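Local atomic coordinates of flagellar motor switch protein fliG (Thermotoga maritima, PDB entry 3AJC), a protein that probably forms part of the switch complex at the base of the flagellar basal body, which sets the direction of motor rotation in response to chemotaxis proteins. Residues A[18-23]-A[29-34]; A[6-11]-A[37-42]; A[42-47]-A[54-59]; A[97-102]-A[109-114]. All coordinates share one frame; numbering follows the deposited sequence.

Interaction 1 of 4, residues A[18-23]-A[29-34]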
loop_
_atom_site.group_PDB
_atom_site.type_symbol
_atom_site.label_atom_id
_atom_site.label_comp_id
_atom_site.label_asym_id
_atom_site.label_seq_id
_atom_site.Cartn_x
_atom_site.Cartn_y
_atom_site.Cartn_z
ATOM N N ASN A 18 13.962 21.999 -1.318
ATOM C CA ASN A 18 14.107 23.435 -1.102
ATOM C C ASN A 18 12.852 24.222 -1.486
ATOM O O ASN A 18 12.386 25.074 -0.730
ATOM C CB ASN A 18 15.302 23.961 -1.904
ATOM C CG ASN A 18 15.531 25.451 -1.707
ATOM O OD1 ASN A 18 16.247 26.091 -2.485
ATOM N ND2 ASN A 18 14.935 26.010 -0.658
ATOM N N PHE A 19 12.312 23.938 -2.665
ATOM C CA PHE A 19 11.126 24.637 -3.142
ATOM C C PHE A 19 9.841 24.198 -2.451
ATOM O O PHE A 19 9.019 25.036 -2.082
ATOM C CB PHE A 19 10.971 24.441 -4.652
ATOM C CG PHE A 19 12.184 24.843 -5.445
ATOM C CD1 PHE A 19 12.993 23.879 -6.037
ATOM C CD2 PHE A 19 12.526 26.182 -5.590
ATOM C CE1 PHE A 19 14.125 24.240 -6.767
ATOM C CE2 PHE A 19 13.656 26.555 -6.320
ATOM C CZ PHE A 19 14.457 25.578 -6.906
ATOM N N LEU A 20 9.668 22.889 -2.280
ATOM C CA LEU A 20 8.462 22.360 -1.644
ATOM C C LEU A 20 8.302 22.831 -0.201
ATOM O O LEU A 20 7.186 23.083 0.247
ATOM C CB LEU A 20 8.455 20.825 -1.697
ATOM C CG LEU A 20 8.316 20.160 -3.076
ATOM C CD1 LEU A 20 8.380 18.649 -2.931
ATOM C CD2 LEU A 20 6.996 20.561 -3.719
ATOM N N GLN A 21 9.415 22.959 0.518
ATOM C CA GLN A 21 9.392 23.402 1.916
ATOM C C GLN A 21 8.524 24.622 2.193
ATOM O O GLN A 21 7.809 24.666 3.193
ATOM C CB GLN A 21 10.797 23.745 2.403
ATOM C CG GLN A 21 11.714 22.581 2.678
ATOM C CD GLN A 21 13.006 23.053 3.308
ATOM O OE1 GLN A 21 13.604 24.029 2.852
ATOM N NE2 GLN A 21 13.447 22.365 4.356
ATOM N N SER A 22 8.611 25.621 1.321
ATOM C CA SER A 22 7.860 26.853 1.511
ATOM C C SER A 22 6.520 26.920 0.788
ATOM O O SER A 22 5.902 27.982 0.719
ATOM C CB SER A 22 8.731 28.051 1.125
ATOM O OG SER A 22 9.388 27.829 -0.111
ATOM N N GLU A 23 6.071 25.789 0.252
ATOM C CA GLU A 23 4.785 25.745 -0.430
ATOM C C GLU A 23 3.734 25.392 0.612
ATOM O O GLU A 23 4.064 24.996 1.726
ATOM C CB GLU A 23 4.788 24.678 -1.532
ATOM C CG GLU A 23 5.684 24.986 -2.722
ATOM C CD GLU A 23 5.144 26.108 -3.591
ATOM O OE1 GLU A 23 5.829 26.476 -4.573
ATOM O OE2 GLU A 23 4.037 26.619 -3.297
ATOM N N ALA A 29 1.096 18.021 -0.932
ATOM C CA ALA A 29 0.338 16.779 -1.046
ATOM C C ALA A 29 0.050 16.447 -2.510
ATOM O O ALA A 29 0.169 15.295 -2.938
ATOM C CB ALA A 29 -0.957 16.904 -0.285
ATOM N N VAL A 30 -0.316 17.463 -3.283
ATOM C CA VAL A 30 -0.621 17.274 -4.697
ATOM C C VAL A 30 0.570 16.796 -5.513
ATOM O O VAL A 30 0.446 15.867 -6.324
ATOM C CB VAL A 30 -1.155 18.582 -5.340
ATOM C CG1 VAL A 30 -1.136 18.465 -6.854
ATOM C CG2 VAL A 30 -2.568 18.850 -4.858
ATOM N N VAL A 31 1.713 17.440 -5.321
ATOM C CA VAL A 31 2.910 17.070 -6.063
ATOM C C VAL A 31 3.352 15.646 -5.747
ATOM O O VAL A 31 3.652 14.872 -6.650
ATOM C CB VAL A 31 4.097 18.019 -5.751
ATOM C CG1 VAL A 31 5.349 17.541 -6.502
ATOM C CG2 VAL A 31 3.751 19.447 -6.148
ATOM N N LEU A 32 3.385 15.300 -4.466
ATOM C CA LEU A 32 3.834 13.973 -4.053
ATOM C C LEU A 32 2.888 12.856 -4.466
ATOM O O LEU A 32 3.338 11.760 -4.826
ATOM C CB LEU A 32 4.046 13.914 -2.532
ATOM C CG LEU A 32 5.063 14.846 -1.847
ATOM C CD1 LEU A 32 5.518 14.232 -0.521
ATOM C CD2 LEU A 32 6.258 15.040 -2.733
ATOM N N SER A 33 1.583 13.123 -4.408
ATOM C CA SER A 33 0.609 12.100 -4.774
ATOM C C SER A 33 0.742 11.724 -6.249
ATOM O O SER A 33 0.198 10.707 -6.682
ATOM C CB SER A 33 -0.825 12.565 -4.459
ATOM O OG SER A 33 -1.324 13.427 -5.463
ATOM N N TYR A 34 1.481 12.530 -7.012
ATOM C CA TYR A 34 1.699 12.253 -8.435
ATOM C C TYR A 34 3.000 11.505 -8.718
ATOM O O TYR A 34 3.243 11.063 -9.845
ATOM C CB TYR A 34 1.709 13.549 -9.253
ATOM C CG TYR A 34 0.345 13.985 -9.734
ATOM C CD1 TYR A 34 -0.327 15.040 -9.117
ATOM C CD2 TYR A 34 -0.284 13.328 -10.788
ATOM C CE1 TYR A 34 -1.597 15.432 -9.537
ATOM C CE2 TYR A 34 -1.552 13.708 -11.219
ATOM C CZ TYR A 34 -2.202 14.761 -10.589
ATOM O OH TYR A 34 -3.445 15.162 -11.015
#
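Leu20 is the residue through which helix 14-21 meets helix 25-33, and its two methyls part to different partners. The apolar contacts are these: CD2 of Leu20 lies 4.2 Å from CG2 of Val31, while CD1 of Leu20 stands equally far, 4.2 Å, from CD2 of Leu32. With CG of Leu20 anti to its carbonyl carbon (chi1 -67°), the fork is carried out from the helix toward the partner. Leu20 and Leu32 meet at a slant, methyl against methyl. All three residues are buried; Ile43 of helix 37-46 touches both leucines, and Phe5 lies against Val31. No hydrogen bond joins the segments. Within them, Ser33 OG reaches back to Val30 O at 3.1 Å, coming from above the carbonyl plane rather than along a lone pair, and Glu23 N closes on Leu20 O at 2.9 Å where helix 14-21 gives way to a turn. That turn carries Glu23, the first residue of the EHPQR motif, which is important for interaction with FliM. The arrangement is that of two consecutive helices, 14-21 and 25-33, joined by a short turn and packed side chain to side chain in the all-helical middle domain of FliG.

Interaction 2 of 4, residues A[6-11]-A[37-42]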
loop_
_atom_site.group_PDB
_atom_site.type_symbol
_atom_site.label_atom_id
_atom_site.label_comp_id
_atom_site.label_asym_id
_atom_site.label_seq_id
_atom_site.Cartn_x
_atom_site.Cartn_y
_atom_site.Cartn_z
ATOM N N SER A 6 6.101 14.691 -14.045
ATOM C CA SER A 6 7.001 13.702 -14.571
ATOM C C SER A 6 8.424 14.232 -14.683
ATOM O O SER A 6 9.335 13.424 -14.790
ATOM C CB SER A 6 6.530 13.244 -15.942
ATOM O OG SER A 6 7.638 13.124 -16.814
ATOM N N PHE A 7 8.635 15.550 -14.674
ATOM C CA PHE A 7 9.998 16.067 -14.796
ATOM C C PHE A 7 10.734 15.996 -13.451
ATOM O O PHE A 7 11.875 16.472 -13.335
ATOM C CB PHE A 7 9.968 17.522 -15.296
ATOM C CG PHE A 7 9.293 18.465 -14.332
ATOM C CD1 PHE A 7 7.954 18.820 -14.483
ATOM C CD2 PHE A 7 9.942 18.845 -13.162
ATOM C CE1 PHE A 7 7.273 19.518 -13.462
ATOM C CE2 PHE A 7 9.266 19.537 -12.150
ATOM C CZ PHE A 7 7.937 19.866 -12.303
ATOM N N VAL A 8 10.086 15.404 -12.448
ATOM C CA VAL A 8 10.675 15.311 -11.125
ATOM C C VAL A 8 11.885 14.404 -11.014
ATOM O O VAL A 8 12.838 14.757 -10.334
ATOM C CB VAL A 8 9.631 14.886 -10.077
ATOM C CG1 VAL A 8 10.247 13.904 -9.070
ATOM C CG2 VAL A 8 9.144 16.117 -9.314
ATOM N N ARG A 9 11.856 13.233 -11.641
ATOM C CA ARG A 9 13.011 12.352 -11.545
ATOM C C ARG A 9 14.149 12.955 -12.351
ATOM O O ARG A 9 15.290 12.514 -12.256
ATOM C CB ARG A 9 12.681 10.936 -12.040
ATOM C CG ARG A 9 12.120 10.007 -10.950
ATOM C CD ARG A 9 12.513 8.536 -11.179
ATOM N NE ARG A 9 12.142 7.678 -10.048
ATOM C CZ ARG A 9 12.542 6.416 -9.884
ATOM N NH1 ARG A 9 13.336 5.841 -10.777
ATOM N NH2 ARG A 9 12.149 5.723 -8.820
ATOM N N ASP A 10 13.828 13.978 -13.137
ATOM C CA ASP A 10 14.818 14.673 -13.952
ATOM C C ASP A 10 15.389 15.863 -13.200
ATOM O O ASP A 10 16.378 16.454 -13.632
ATOM C CB ASP A 10 14.198 15.175 -15.260
ATOM C CG ASP A 10 14.179 14.121 -16.335
ATOM O OD1 ASP A 10 15.248 13.535 -16.600
ATOM O OD2 ASP A 10 13.101 13.882 -16.918
ATOM N N THR A 11 14.761 16.216 -12.082
ATOM C CA THR A 11 15.223 17.346 -11.302
ATOM C C THR A 11 16.151 16.982 -10.170
ATOM O O THR A 11 16.156 15.864 -9.640
ATOM C CB THR A 11 14.058 18.178 -10.708
ATOM O OG1 THR A 11 14.536 18.956 -9.603
ATOM C CG2 THR A 11 12.959 17.297 -10.232
ATOM N N PRO A 37 5.780 6.400 -5.185
ATOM C CA PRO A 37 5.838 6.395 -3.719
ATOM C C PRO A 37 7.226 6.425 -3.054
ATOM O O PRO A 37 7.437 7.185 -2.102
ATOM C CB PRO A 37 5.041 5.146 -3.354
ATOM C CG PRO A 37 3.982 5.121 -4.419
ATOM C CD PRO A 37 4.800 5.411 -5.667
ATOM N N PRO A 38 8.181 5.595 -3.529
ATOM C CA PRO A 38 9.519 5.615 -2.901
ATOM C C PRO A 38 10.139 7.005 -3.043
ATOM O O PRO A 38 10.855 7.486 -2.163
ATOM C CB PRO A 38 10.296 4.551 -3.685
ATOM C CG PRO A 38 9.187 3.591 -4.140
ATOM C CD PRO A 38 8.098 4.554 -4.573
ATOM N N VAL A 39 9.841 7.644 -4.166
ATOM C CA VAL A 39 10.339 8.977 -4.448
ATOM C C VAL A 39 9.644 9.933 -3.487
ATOM O O VAL A 39 10.293 10.751 -2.829
ATOM C CB VAL A 39 10.031 9.374 -5.904
ATOM C CG1 VAL A 39 10.460 10.811 -6.163
ATOM C CG2 VAL A 39 10.740 8.416 -6.856
ATOM N N ALA A 40 8.319 9.820 -3.402
ATOM C CA ALA A 40 7.545 10.675 -2.506
ATOM C C ALA A 40 7.973 10.479 -1.065
ATOM O O ALA A 40 8.080 11.446 -0.318
ATOM C CB ALA A 40 6.049 10.377 -2.635
ATOM N N ALA A 41 8.199 9.228 -0.663
ATOM C CA ALA A 41 8.609 8.959 0.712
ATOM C C ALA A 41 9.952 9.637 0.981
ATOM O O ALA A 41 10.154 10.220 2.041
ATOM C CB ALA A 41 8.698 7.438 0.966
ATOM N N GLN A 42 10.854 9.579 0.003
ATOM C CA GLN A 42 12.175 10.192 0.129
ATOM C C GLN A 42 12.053 11.707 0.352
ATOM O O GLN A 42 12.730 12.275 1.219
ATOM C CB GLN A 42 13.007 9.883 -1.125
ATOM C CG GLN A 42 14.413 10.468 -1.145
ATOM C CD GLN A 42 15.190 10.081 -2.401
ATOM O OE1 GLN A 42 14.696 10.200 -3.519
ATOM N NE2 GLN A 42 16.416 9.626 -2.215
#
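The guanidinium of Arg9 has the CG2 methyl of Val39 at its edge, close to its own plane, and neither face of the group is covered by residues 37-42. CG2 of Val39 sits 3.6 Å from NE of Arg9, and NH2 of Arg9 is equally near that methyl at 3.6 Å, so the carbon nestles against the side of the group where these two nitrogens lie. This is van der Waals contact without a hydrogen bond. The arginine chain bends at chi2 (-148°), then runs extended to bring the charged end alongside Val39. NH2 also forms a long, weak ion pair with Asp36 OD2, just before helix 37-46. Here the loop leading into helix 14-21 makes a type I beta turn from Val8 to Thr11 and lies against helix 37-46 of the all-helical middle domain. From this turn the buried Val8 adds an apolar touch, its CG1 standing 4.3 Å from CG1 of Val39. The two methyls of Val39 thus divide the work: CG1, anti to the backbone N (chi1 176°), faces the valine, and CG2 takes the arginine. Val8 is backed by Leu35, while Arg9 lies on the exposed outer side of the contact.

Interaction 3 of 4, residues A[42-47]-A[54-59]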
loop_
_atom_site.group_PDB
_atom_site.type_symbol
_atom_site.label_atom_id
_atom_site.label_comp_id
_atom_site.label_asym_id
_atom_site.label_seq_id
_atom_site.Cartn_x
_atom_site.Cartn_y
_atom_site.Cartn_z
ATOM N N GLN A 42 10.854 9.579 0.003
ATOM C CA GLN A 42 12.175 10.192 0.129
ATOM C C GLN A 42 12.053 11.707 0.352
ATOM O O GLN A 42 12.730 12.275 1.219
ATOM C CB GLN A 42 13.007 9.883 -1.125
ATOM C CG GLN A 42 14.413 10.468 -1.145
ATOM C CD GLN A 42 15.190 10.081 -2.401
ATOM O OE1 GLN A 42 14.696 10.200 -3.519
ATOM N NE2 GLN A 42 16.416 9.626 -2.215
ATOM N N ILE A 43 11.191 12.361 -0.425
ATOM C CA ILE A 43 10.981 13.802 -0.280
ATOM C C ILE A 43 10.301 14.120 1.049
ATOM O O ILE A 43 10.722 15.019 1.776
ATOM C CB ILE A 43 10.089 14.360 -1.403
ATOM C CG1 ILE A 43 10.794 14.225 -2.753
ATOM C CG2 ILE A 43 9.733 15.799 -1.109
ATOM C CD1 ILE A 43 9.912 14.582 -3.933
ATOM N N LEU A 44 9.239 13.380 1.356
ATOM C CA LEU A 44 8.494 13.580 2.584
ATOM C C LEU A 44 9.392 13.511 3.805
ATOM O O LEU A 44 9.338 14.374 4.683
ATOM C CB LEU A 44 7.391 12.529 2.708
ATOM C CG LEU A 44 6.493 12.636 3.944
ATOM C CD1 LEU A 44 5.933 14.044 4.020
ATOM C CD2 LEU A 44 5.352 11.604 3.876
ATOM N N GLY A 45 10.224 12.480 3.863
ATOM C CA GLY A 45 11.102 12.329 5.008
ATOM C C GLY A 45 12.159 13.412 5.108
ATOM O O GLY A 45 12.748 13.599 6.169
ATOM N N ALA A 46 12.401 14.123 4.010
ATOM C CA ALA A 46 13.402 15.178 4.004
ATOM C C ALA A 46 12.774 16.539 4.250
ATOM O O ALA A 46 13.482 17.544 4.333
ATOM C CB ALA A 46 14.156 15.184 2.684
ATOM N N LEU A 47 11.446 16.577 4.359
ATOM C CA LEU A 47 10.748 17.830 4.619
ATOM C C LEU A 47 10.822 18.194 6.100
ATOM O O LEU A 47 11.058 17.338 6.956
ATOM C CB LEU A 47 9.276 17.732 4.216
ATOM C CG LEU A 47 8.943 17.743 2.725
ATOM C CD1 LEU A 47 7.434 17.605 2.547
ATOM C CD2 LEU A 47 9.440 19.030 2.093
ATOM N N GLU A 54 0.988 16.589 8.523
ATOM C CA GLU A 54 -0.039 17.339 7.812
ATOM C C GLU A 54 -0.040 16.992 6.318
ATOM O O GLU A 54 -1.092 16.740 5.730
ATOM C CB GLU A 54 0.188 18.841 8.021
ATOM C CG GLU A 54 -0.994 19.589 8.658
ATOM C CD GLU A 54 -1.593 18.880 9.886
ATOM O OE1 GLU A 54 -0.828 18.360 10.735
ATOM O OE2 GLU A 54 -2.840 18.861 10.007
ATOM N N VAL A 55 1.142 16.967 5.709
ATOM C CA VAL A 55 1.251 16.642 4.286
ATOM C C VAL A 55 0.787 15.218 4.008
ATOM O O VAL A 55 0.127 14.958 3.001
ATOM C CB VAL A 55 2.703 16.796 3.782
ATOM C CG1 VAL A 55 2.881 16.055 2.462
ATOM C CG2 VAL A 55 3.040 18.284 3.620
ATOM N N LEU A 56 1.128 14.297 4.904
ATOM C CA LEU A 56 0.741 12.903 4.713
ATOM C C LEU A 56 -0.787 12.782 4.822
ATOM O O LEU A 56 -1.422 12.049 4.053
ATOM C CB LEU A 56 1.443 12.006 5.749
ATOM C CG LEU A 56 1.345 10.485 5.546
ATOM C CD1 LEU A 56 -0.040 9.957 5.921
ATOM C CD2 LEU A 56 1.664 10.157 4.096
ATOM N N LYS A 57 -1.371 13.516 5.769
ATOM C CA LYS A 57 -2.821 13.491 5.959
ATOM C C LYS A 57 -3.548 14.050 4.723
ATOM O O LYS A 57 -4.546 13.479 4.274
ATOM C CB LYS A 57 -3.208 14.292 7.202
ATOM C CG LYS A 57 -4.678 14.168 7.587
ATOM C CD LYS A 57 -4.999 14.973 8.838
ATOM C CE LYS A 57 -4.970 16.469 8.554
ATOM N NZ LYS A 57 -5.290 17.283 9.770
ATOM N N ARG A 58 -3.043 15.154 4.173
ATOM C CA ARG A 58 -3.641 15.765 2.991
ATOM C C ARG A 58 -3.545 14.840 1.783
ATOM O O ARG A 58 -4.396 14.875 0.891
ATOM C CB ARG A 58 -2.959 17.094 2.674
ATOM C CG ARG A 58 -3.417 18.234 3.556
ATOM C CD ARG A 58 -2.564 19.470 3.353
ATOM N NE ARG A 58 -2.984 20.557 4.231
ATOM C CZ ARG A 58 -4.100 21.259 4.068
ATOM N NH1 ARG A 58 -4.911 20.997 3.053
ATOM N NH2 ARG A 58 -4.413 22.217 4.931
ATOM N N ILE A 59 -2.500 14.018 1.744
ATOM C CA ILE A 59 -2.340 13.085 0.639
ATOM C C ILE A 59 -3.405 12.005 0.798
ATOM O O ILE A 59 -4.019 11.553 -0.182
ATOM C CB ILE A 59 -0.936 12.428 0.649
ATOM C CG1 ILE A 59 0.128 13.472 0.278
ATOM C CG2 ILE A 59 -0.903 11.248 -0.323
ATOM C CD1 ILE A 59 1.562 12.960 0.313
#
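Leu44 spreads its two methyls between neighbouring residues of helix 49-60, with CD1 at 4.0 Å from CG1 of Val55 and CD2 also 4.0 Å from CD2 of Leu56. Its torsions account for the split: CG is anti to the backbone N (chi1 -178°) and chi2 is 53°, which fans the methyls toward both partners. Val55 presents CG1, and the side chains of Leu44 and Val55 run antiparallel alongside one another. Leu56 arrives differently. Its CB leaves the helix to one side, and the side chain sets CD2 against Leu44 while lying roughly perpendicular to it. All three are buried, and the contact is wholly apolar. On a partly exposed side of helix 49-60, Lys57 NZ bridges to Glu54 OE2 at 2.9 Å, meeting the carboxylate on its syn side but 33° out of its plane. Arg58, a site important for interaction with FliM, turns away from this pairing and bonds through NH1 to Gln26 OE1. Within the helical bundle, Ile28 of helix 25-33 packs on Val55, while from helix 92-100 Ile98 covers Leu44 and Met99 covers Leu56.

Interaction 4 of 4, residues A[97-102]-A[109-114]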
loop_
_atom_site.group_PDB
_atom_site.type_symbol
_atom_site.label_atom_id
_atom_site.label_comp_id
_atom_site.label_asym_id
_atom_site.label_seq_id
_atom_site.Cartn_x
_atom_site.Cartn_y
_atom_site.Cartn_z
ATOM N N GLU A 97 1.386 3.544 0.754
ATOM C CA GLU A 97 2.554 3.175 -0.031
ATOM C C GLU A 97 3.734 4.068 0.348
ATOM O O GLU A 97 4.876 3.616 0.415
ATOM C CB GLU A 97 2.237 3.296 -1.532
ATOM C CG GLU A 97 1.526 2.063 -2.115
ATOM C CD GLU A 97 0.725 2.352 -3.388
ATOM O OE1 GLU A 97 1.184 3.148 -4.234
ATOM O OE2 GLU A 97 -0.369 1.767 -3.550
ATOM N N ILE A 98 3.446 5.340 0.602
ATOM C CA ILE A 98 4.485 6.287 0.989
ATOM C C ILE A 98 4.984 5.919 2.390
ATOM O O ILE A 98 6.190 5.903 2.648
ATOM C CB ILE A 98 3.932 7.725 0.987
ATOM C CG1 ILE A 98 3.599 8.128 -0.460
ATOM C CG2 ILE A 98 4.917 8.673 1.660
ATOM C CD1 ILE A 98 3.038 9.525 -0.626
ATOM N N MET A 99 4.050 5.585 3.279
ATOM C CA MET A 99 4.404 5.219 4.638
ATOM C C MET A 99 5.282 3.956 4.660
ATOM O O MET A 99 6.202 3.841 5.470
ATOM C CB MET A 99 3.131 5.008 5.471
ATOM C CG MET A 99 2.331 6.290 5.763
ATOM S SD MET A 99 3.083 7.344 7.039
ATOM C CE MET A 99 2.393 6.625 8.527
ATOM N N ASN A 100 5.006 3.016 3.767
ATOM C CA ASN A 100 5.800 1.787 3.727
ATOM C C ASN A 100 7.246 2.063 3.285
ATOM O O ASN A 100 8.180 1.377 3.701
ATOM C CB ASN A 100 5.165 0.764 2.784
ATOM C CG ASN A 100 4.038 -0.009 3.433
ATOM O OD1 ASN A 100 4.091 -0.337 4.617
ATOM N ND2 ASN A 100 3.020 -0.327 2.651
ATOM N N ASN A 101 7.423 3.083 2.455
ATOM C CA ASN A 101 8.748 3.426 1.958
ATOM C C ASN A 101 9.503 4.456 2.779
ATOM O O ASN A 101 10.619 4.828 2.418
ATOM C CB ASN A 101 8.641 3.902 0.513
ATOM C CG ASN A 101 8.268 2.785 -0.431
ATOM O OD1 ASN A 101 9.065 1.866 -0.673
ATOM N ND2 ASN A 101 7.051 2.843 -0.962
ATOM N N LEU A 102 8.898 4.936 3.865
ATOM C CA LEU A 102 9.572 5.898 4.729
ATOM C C LEU A 102 10.477 5.097 5.646
ATOM O O LEU A 102 10.333 3.879 5.758
ATOM C CB LEU A 102 8.568 6.661 5.607
ATOM C CG LEU A 102 7.867 7.939 5.125
ATOM C CD1 LEU A 102 6.905 8.439 6.236
ATOM C CD2 LEU A 102 8.897 9.012 4.796
ATOM N N LYS A 109 6.461 8.181 13.745
ATOM C CA LYS A 109 6.071 9.494 14.252
ATOM C C LYS A 109 4.785 9.998 13.582
ATOM O O LYS A 109 3.913 10.570 14.236
ATOM C CB LYS A 109 7.191 10.508 14.019
ATOM C CG LYS A 109 8.477 10.227 14.786
ATOM C CD LYS A 109 9.507 11.315 14.494
ATOM C CE LYS A 109 10.738 11.184 15.364
ATOM N NZ LYS A 109 11.650 12.349 15.138
ATOM N N ILE A 110 4.675 9.799 12.274
ATOM C CA ILE A 110 3.487 10.242 11.561
ATOM C C ILE A 110 2.255 9.426 11.972
ATOM O O ILE A 110 1.151 9.965 12.114
ATOM C CB ILE A 110 3.672 10.115 10.034
ATOM C CG1 ILE A 110 4.751 11.100 9.560
ATOM C CG2 ILE A 110 2.342 10.345 9.336
ATOM C CD1 ILE A 110 5.053 11.046 8.065
ATOM N N MET A 111 2.456 8.122 12.158
ATOM C CA MET A 111 1.365 7.237 12.532
ATOM C C MET A 111 0.883 7.528 13.951
ATOM O O MET A 111 -0.320 7.541 14.204
ATOM C CB MET A 111 1.796 5.768 12.394
ATOM C CG MET A 111 0.676 4.740 12.635
ATOM S SD MET A 111 -0.832 5.022 11.636
ATOM C CE MET A 111 -0.424 4.207 10.014
ATOM N N ASP A 112 1.819 7.760 14.870
ATOM C CA ASP A 112 1.459 8.068 16.248
ATOM C C ASP A 112 0.632 9.346 16.303
ATOM O O ASP A 112 -0.347 9.423 17.037
ATOM C CB ASP A 112 2.707 8.232 17.125
ATOM C CG ASP A 112 3.338 6.899 17.503
ATOM O OD1 ASP A 112 2.700 5.841 17.276
ATOM O OD2 ASP A 112 4.468 6.914 18.039
ATOM N N LYS A 113 1.023 10.350 15.531
ATOM C CA LYS A 113 0.268 11.588 15.531
ATOM C C LYS A 113 -1.126 11.389 14.935
ATOM O O LYS A 113 -2.107 11.889 15.477
ATOM C CB LYS A 113 0.996 12.692 14.755
ATOM C CG LYS A 113 0.315 14.046 14.936
ATOM C CD LYS A 113 0.808 15.108 13.976
ATOM C CE LYS A 113 0.156 16.462 14.265
ATOM N NZ LYS A 113 0.469 17.479 13.210
ATOM N N LEU A 114 -1.224 10.661 13.825
ATOM C CA LEU A 114 -2.527 10.436 13.204
ATOM C C LEU A 114 -3.448 9.657 14.137
ATOM O O LEU A 114 -4.663 9.868 14.147
ATOM C CB LEU A 114 -2.387 9.675 11.885
ATOM C CG LEU A 114 -1.704 10.360 10.702
ATOM C CD1 LEU A 114 -1.753 9.424 9.502
ATOM C CD2 LEU A 114 -2.393 11.677 10.373
#
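Met99 and Ile110 form the main apolar contact of a pair of consecutive helices, 92-100 and 104-117, linked by a short turn. From CB, the Met99 chain leaves the helix toward its partner, with CG anti to the carbonyl carbon (chi1 -69°), and it bends at both chi2 and chi3. CB and CG make no close approach to residues 109-114. SD is the first atom to arrive, 3.9 Å from CG2 of Ile110 and 4.1 Å from its CB. The terminal CE touches both Ile110 and Met111: it lies 3.8 Å from CG2 of Ile110, 3.9 Å from the backbone N of Met111 and 4.0 Å from CE of Met111, whose own doubly bent chain brings the two methyls together. Cut back to an alanine, this position would lose SD and CE, which is likely to leave Ile110 CG2 and Met111 CE without their common partner and a gap between the two helices. Leu56 of helix 49-60 and Met129 also touch Met99, and Ala122 lies against Met111, so helix 49-60 borders Met99 and helix 119-128 borders Met111. Beyond the helix end, Leu102 lies crosswise to Ile110, and its CD1 comes to 3.7 Å from CD1 of Ile110.

How the interactions relate
From the N terminus, interaction 2 opens first: its loop, closed by residues 37-42, encloses the whole of interaction 1, which joins helices 14-21 and 25-33. Interaction 3 opens on Gln42, the residue it shares with interaction 2, and ties helix 37-46 to helix 49-60; interaction 4 follows in series with helices 92-100 and 104-117. None of the loops cross. Helix 37-46 is the common element: it takes part in interactions 2 and 3, touches interaction 1, and its Ala41 lies against Ile98 and Leu102 of interaction 4. A salt bridge between Glu54 and Lys113 ties helix 49-60 to helix 104-117, across the helix 67-79 and unmodelled residues 81-88 that intervene in sequence.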